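Local atomic coordinates of extracellular solute-binding protein family 5 (Brucella melitensis, PDB entry 4ONY), a protein that probably captures peptides or related solutes in the periplasm and delivers them to an ABC transporter for import. Residues 32-43 against 241-250. Sequence-based numbering, arbitrary orientation.
Sequences THFPYTNPDAPK and PSQRGFNNFD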
loop_
_atom_site.group_PDB
_atom_site.type_symbol
_atom_site.label_atom_id
_atom_site.label_comp_id
_atom_site.label_asym_id
_atom_site.label_seq_id
_atom_site.Cartn_x
_atom_site.Cartn_y
_atom_site.Cartn_z
ATOM N N THR A 32 13.447 20.848 13.475
ATOM C CA THR A 32 13.314 21.979 12.518
ATOM C C THR A 32 12.755 21.584 11.159
ATOM O O THR A 32 12.362 22.436 10.375
ATOM C CB THR A 32 14.649 22.654 12.332
ATOM O OG1 THR A 32 15.587 21.689 11.854
ATOM C CG2 THR A 32 15.111 23.265 13.705
ATOM N N HIS A 33 12.762 20.290 10.859
ATOM C CA HIS A 33 12.193 19.792 9.623
ATOM C C HIS A 33 12.082 18.258 9.733
ATOM O O HIS A 33 12.722 17.679 10.606
ATOM C CB HIS A 33 13.044 20.192 8.423
ATOM C CG HIS A 33 14.401 19.578 8.397
ATOM N ND1 HIS A 33 14.846 18.802 7.340
ATOM C CD2 HIS A 33 15.430 19.635 9.279
ATOM C CE1 HIS A 33 16.086 18.402 7.581
ATOM N NE2 HIS A 33 16.454 18.874 8.759
ATOM N N PHE A 34 11.275 17.641 8.874
ATOM C CA PHE A 34 11.297 16.181 8.740
ATOM C C PHE A 34 12.699 15.805 8.249
ATOM O O PHE A 34 13.303 16.516 7.447
ATOM C CB PHE A 34 10.181 15.688 7.783
ATOM C CG PHE A 34 8.797 15.685 8.371
ATOM C CD1 PHE A 34 8.519 16.259 9.597
ATOM C CD2 PHE A 34 7.726 15.171 7.630
ATOM C CE1 PHE A 34 7.246 16.253 10.102
ATOM C CE2 PHE A 34 6.451 15.159 8.130
ATOM C CZ PHE A 34 6.202 15.715 9.365
ATOM N N PRO A 35 13.238 14.679 8.746
ATOM C CA PRO A 35 14.623 14.382 8.532
ATOM C C PRO A 35 14.976 13.991 7.078
ATOM O O PRO A 35 16.181 13.973 6.723
ATOM C CB PRO A 35 14.901 13.234 9.516
ATOM C CG PRO A 35 13.609 12.569 9.681
ATOM C CD PRO A 35 12.595 13.676 9.609
ATOM N N TYR A 36 13.990 13.812 6.219
ATOM C CA TYR A 36 14.245 13.490 4.820
ATOM C C TYR A 36 14.047 14.647 3.798
ATOM O O TYR A 36 13.959 14.391 2.580
ATOM C CB TYR A 36 13.390 12.298 4.405
ATOM C CG TYR A 36 11.886 12.419 4.620
ATOM C CD1 TYR A 36 11.325 12.132 5.858
ATOM C CD2 TYR A 36 11.041 12.848 3.597
ATOM C CE1 TYR A 36 9.952 12.216 6.061
ATOM C CE2 TYR A 36 9.680 12.943 3.794
ATOM C CZ TYR A 36 9.139 12.629 5.017
ATOM O OH TYR A 36 7.806 12.657 5.249
ATOM N N THR A 37 13.994 15.886 4.285
ATOM C CA THR A 37 13.970 17.033 3.439
ATOM C C THR A 37 15.268 17.822 3.517
ATOM O O THR A 37 16.021 17.755 4.491
ATOM C CB THR A 37 12.837 18.019 3.822
ATOM O OG1 THR A 37 13.169 18.734 5.041
ATOM C CG2 THR A 37 11.504 17.311 3.933
ATOM N N ASN A 38 15.477 18.625 2.493
ATOM C CA ASN A 38 16.583 19.557 2.440
ATOM C C ASN A 38 16.016 20.849 2.978
ATOM O O ASN A 38 15.134 21.441 2.358
ATOM C CB ASN A 38 17.053 19.705 1.002
ATOM C CG ASN A 38 18.044 20.846 0.808
ATOM O OD1 ASN A 38 18.388 21.578 1.736
ATOM N ND2 ASN A 38 18.488 21.007 -0.426
ATOM N N PRO A 39 16.463 21.269 4.161
ATOM C CA PRO A 39 15.880 22.479 4.735
ATOM C C PRO A 39 16.123 23.771 3.917
ATOM O O PRO A 39 15.540 24.780 4.229
ATOM C CB PRO A 39 16.570 22.590 6.102
ATOM C CG PRO A 39 17.859 21.865 5.958
ATOM C CD PRO A 39 17.657 20.815 4.887
ATOM N N ASP A 40 17.048 23.764 2.961
ATOM C CA ASP A 40 17.321 24.946 2.154
ATOM C C ASP A 40 17.111 24.676 0.667
ATOM O O ASP A 40 17.884 25.116 -0.145
ATOM C CB ASP A 40 18.769 25.384 2.363
ATOM C CG ASP A 40 19.104 25.622 3.819
ATOM O OD1 ASP A 40 18.318 26.306 4.531
ATOM O OD2 ASP A 40 20.159 25.103 4.246
ATOM N N ALA A 41 16.076 23.928 0.336
ATOM C CA ALA A 41 15.804 23.563 -1.041
ATOM C C ALA A 41 15.442 24.807 -1.846
ATOM O O ALA A 41 14.687 25.624 -1.405
ATOM C CB ALA A 41 14.674 22.540 -1.108
ATOM N N PRO A 42 15.953 24.916 -3.057
ATOM C CA PRO A 42 15.558 25.987 -3.962
ATOM C C PRO A 42 14.054 25.939 -4.216
ATOM O O PRO A 42 13.461 24.842 -4.251
ATOM C CB PRO A 42 16.291 25.640 -5.251
ATOM C CG PRO A 42 17.335 24.700 -4.884
ATOM C CD PRO A 42 16.953 24.017 -3.629
ATOM N N LYS A 43 13.465 27.107 -4.432
ATOM C CA LYS A 43 12.036 27.281 -4.469
ATOM C C LYS A 43 11.477 27.709 -5.838
ATOM O O LYS A 43 10.291 27.961 -5.944
ATOM C CB LYS A 43 11.637 28.304 -3.411
ATOM C CG LYS A 43 11.934 27.870 -1.964
ATOM C CD LYS A 43 11.099 26.652 -1.558
ATOM C CE LYS A 43 11.270 26.278 -0.090
ATOM N NZ LYS A 43 10.337 25.157 0.284
ATOM N N PRO A 241 7.793 23.720 10.893
ATOM C CA PRO A 241 8.803 22.698 10.805
ATOM C C PRO A 241 8.327 21.468 10.033
ATOM O O PRO A 241 9.111 20.906 9.273
ATOM C CB PRO A 241 9.112 22.405 12.260
ATOM C CG PRO A 241 8.935 23.752 12.935
ATOM C CD PRO A 241 7.710 24.303 12.252
ATOM N N SER A 242 7.049 21.132 10.128
ATOM C CA SER A 242 6.490 20.020 9.357
ATOM C C SER A 242 6.326 20.303 7.842
ATOM O O SER A 242 5.952 19.418 7.095
ATOM C CB SER A 242 5.145 19.571 9.929
ATOM O OG SER A 242 4.169 20.591 9.843
ATOM N N GLN A 243 6.607 21.521 7.399
ATOM C CA GLN A 243 6.564 21.850 5.965
ATOM C C GLN A 243 7.914 22.305 5.406
ATOM O O GLN A 243 8.048 22.609 4.215
ATOM C CB GLN A 243 5.501 22.905 5.713
ATOM C CG GLN A 243 4.073 22.469 6.031
ATOM C CD GLN A 243 3.492 21.568 4.946
ATOM O OE1 GLN A 243 2.864 22.030 4.014
ATOM N NE2 GLN A 243 3.786 20.284 5.033
ATOM N N ARG A 244 8.922 22.340 6.254
ATOM C CA ARG A 244 10.207 22.827 5.834
ATOM C C ARG A 244 10.899 21.848 4.843
ATOM O O ARG A 244 11.004 20.682 5.140
ATOM C CB ARG A 244 11.079 23.075 7.040
ATOM C CG ARG A 244 12.422 23.639 6.627
ATOM C CD ARG A 244 12.985 24.563 7.665
ATOM N NE ARG A 244 14.197 25.208 7.130
ATOM C CZ ARG A 244 15.112 25.821 7.874
ATOM N NH1 ARG A 244 14.982 25.865 9.203
ATOM N NH2 ARG A 244 16.172 26.376 7.287
ATOM N N GLY A 245 11.327 22.361 3.683
ATOM C CA GLY A 245 11.842 21.561 2.542
ATOM C C GLY A 245 10.825 20.788 1.692
ATOM O O GLY A 245 11.207 19.941 0.870
ATOM N N PHE A 246 9.528 21.073 1.870
ATOM C CA PHE A 246 8.491 20.563 1.007
ATOM C C PHE A 246 7.967 21.724 0.135
ATOM O O PHE A 246 8.270 22.897 0.376
ATOM C CB PHE A 246 7.312 20.013 1.834
ATOM C CG PHE A 246 7.592 18.701 2.575
ATOM C CD1 PHE A 246 7.776 17.539 1.888
ATOM C CD2 PHE A 246 7.596 18.658 3.961
ATOM C CE1 PHE A 246 8.018 16.334 2.555
ATOM C CE2 PHE A 246 7.807 17.462 4.640
ATOM C CZ PHE A 246 8.005 16.285 3.934
ATOM N N ASN A 247 7.178 21.383 -0.868
ATOM C CA ASN A 247 6.504 22.366 -1.701
ATOM C C ASN A 247 7.481 23.265 -2.420
ATOM O O ASN A 247 7.303 24.466 -2.466
ATOM C CB ASN A 247 5.531 23.206 -0.847
ATOM C CG ASN A 247 4.632 22.339 0.005
ATOM O OD1 ASN A 247 4.084 21.338 -0.470
ATOM N ND2 ASN A 247 4.447 22.728 1.260
ATOM N N ASN A 248 8.520 22.657 -2.972
ATOM C CA ASN A 248 9.609 23.404 -3.534
ATOM C C ASN A 248 9.336 23.880 -4.966
ATOM O O ASN A 248 9.849 24.917 -5.385
ATOM C CB ASN A 248 10.905 22.587 -3.485
ATOM C CG ASN A 248 11.243 22.114 -2.081
ATOM O OD1 ASN A 248 11.275 22.897 -1.110
ATOM N ND2 ASN A 248 11.496 20.818 -1.954
ATOM N N PHE A 249 8.575 23.110 -5.721
ATOM C CA PHE A 249 8.218 23.513 -7.069
ATOM C C PHE A 249 7.213 24.651 -6.987
ATOM O O PHE A 249 6.291 24.598 -6.179
ATOM C CB PHE A 249 7.656 22.337 -7.858
ATOM C CG PHE A 249 8.613 21.181 -7.972
ATOM C CD1 PHE A 249 9.742 21.296 -8.770
ATOM C CD2 PHE A 249 8.391 20.001 -7.270
ATOM C CE1 PHE A 249 10.649 20.263 -8.877
ATOM C CE2 PHE A 249 9.275 18.973 -7.375
ATOM C CZ PHE A 249 10.419 19.100 -8.180
ATOM N N ASP A 250 7.393 25.677 -7.798
ATOM C CA ASP A 250 6.409 26.741 -7.839
ATOM C C ASP A 250 5.201 26.393 -8.716
ATOM O O ASP A 250 4.198 27.082 -8.686
ATOM C CB ASP A 250 7.017 28.096 -8.217
ATOM C CG ASP A 250 7.716 28.096 -9.551
ATOM O OD1 ASP A 250 7.363 27.303 -10.445
ATOM O OD2 ASP A 250 8.632 28.927 -9.736
HETATM O O HOH W 1 9.719 19.101 7.128
HETATM O O HOH W 2 13.620 18.781 0.453
HETATM O O HOH W 3 12.365 24.146 -6.864
HETATM O O HOH W 4 7.772 26.500 -0.665
HETATM O O HOH W 5 10.908 25.116 2.933
#
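Thr37 lays its methyl CG2 over one face of the Phe246 ring, a CH-pi contact 3.8 Å from the ring centroid, while Phe34 and Tyr36 close on the edge of that ring. Phe34 stands at 90° to Phe246, with Phe34 CD2 3.8 Å from Phe246 CE2, and the three rings form a buried aromatic cluster. Thr37 OG1 takes the N-H of His33 ND1, almost in the imidazole plane, and lies 2.9 Å from Arg244 O. Gly245, at positive phi in the type II turn of residues 243-246, brings its CA to 3.3 Å from Asn38 O. A water accepts from Phe34 N and donates to the carbonyls of Pro241 and Arg244, bridging the two loops.

The outer side is looser. With chi1 at -178°, Arg244 runs out past Thr32 O, which lets its NE bond to Pro39 O (3.2 Å, 155°); its NH2 adds a long, weak salt bridge to Asp40 OD1. Lys43, largely exposed, bends at chi2 and donates a hydrogen bond from NZ to Asn248 OD1 (2.8 Å), and two waters also accept from that ammonium.

Both segments are loops of this solute-binding protein, leading into the neighbouring parallel strands 46-52 and 251-257. Trp591 of strand 591-592 covers Ala41 and Asn248, and Leu89 of strand 88-90 packs on Phe34.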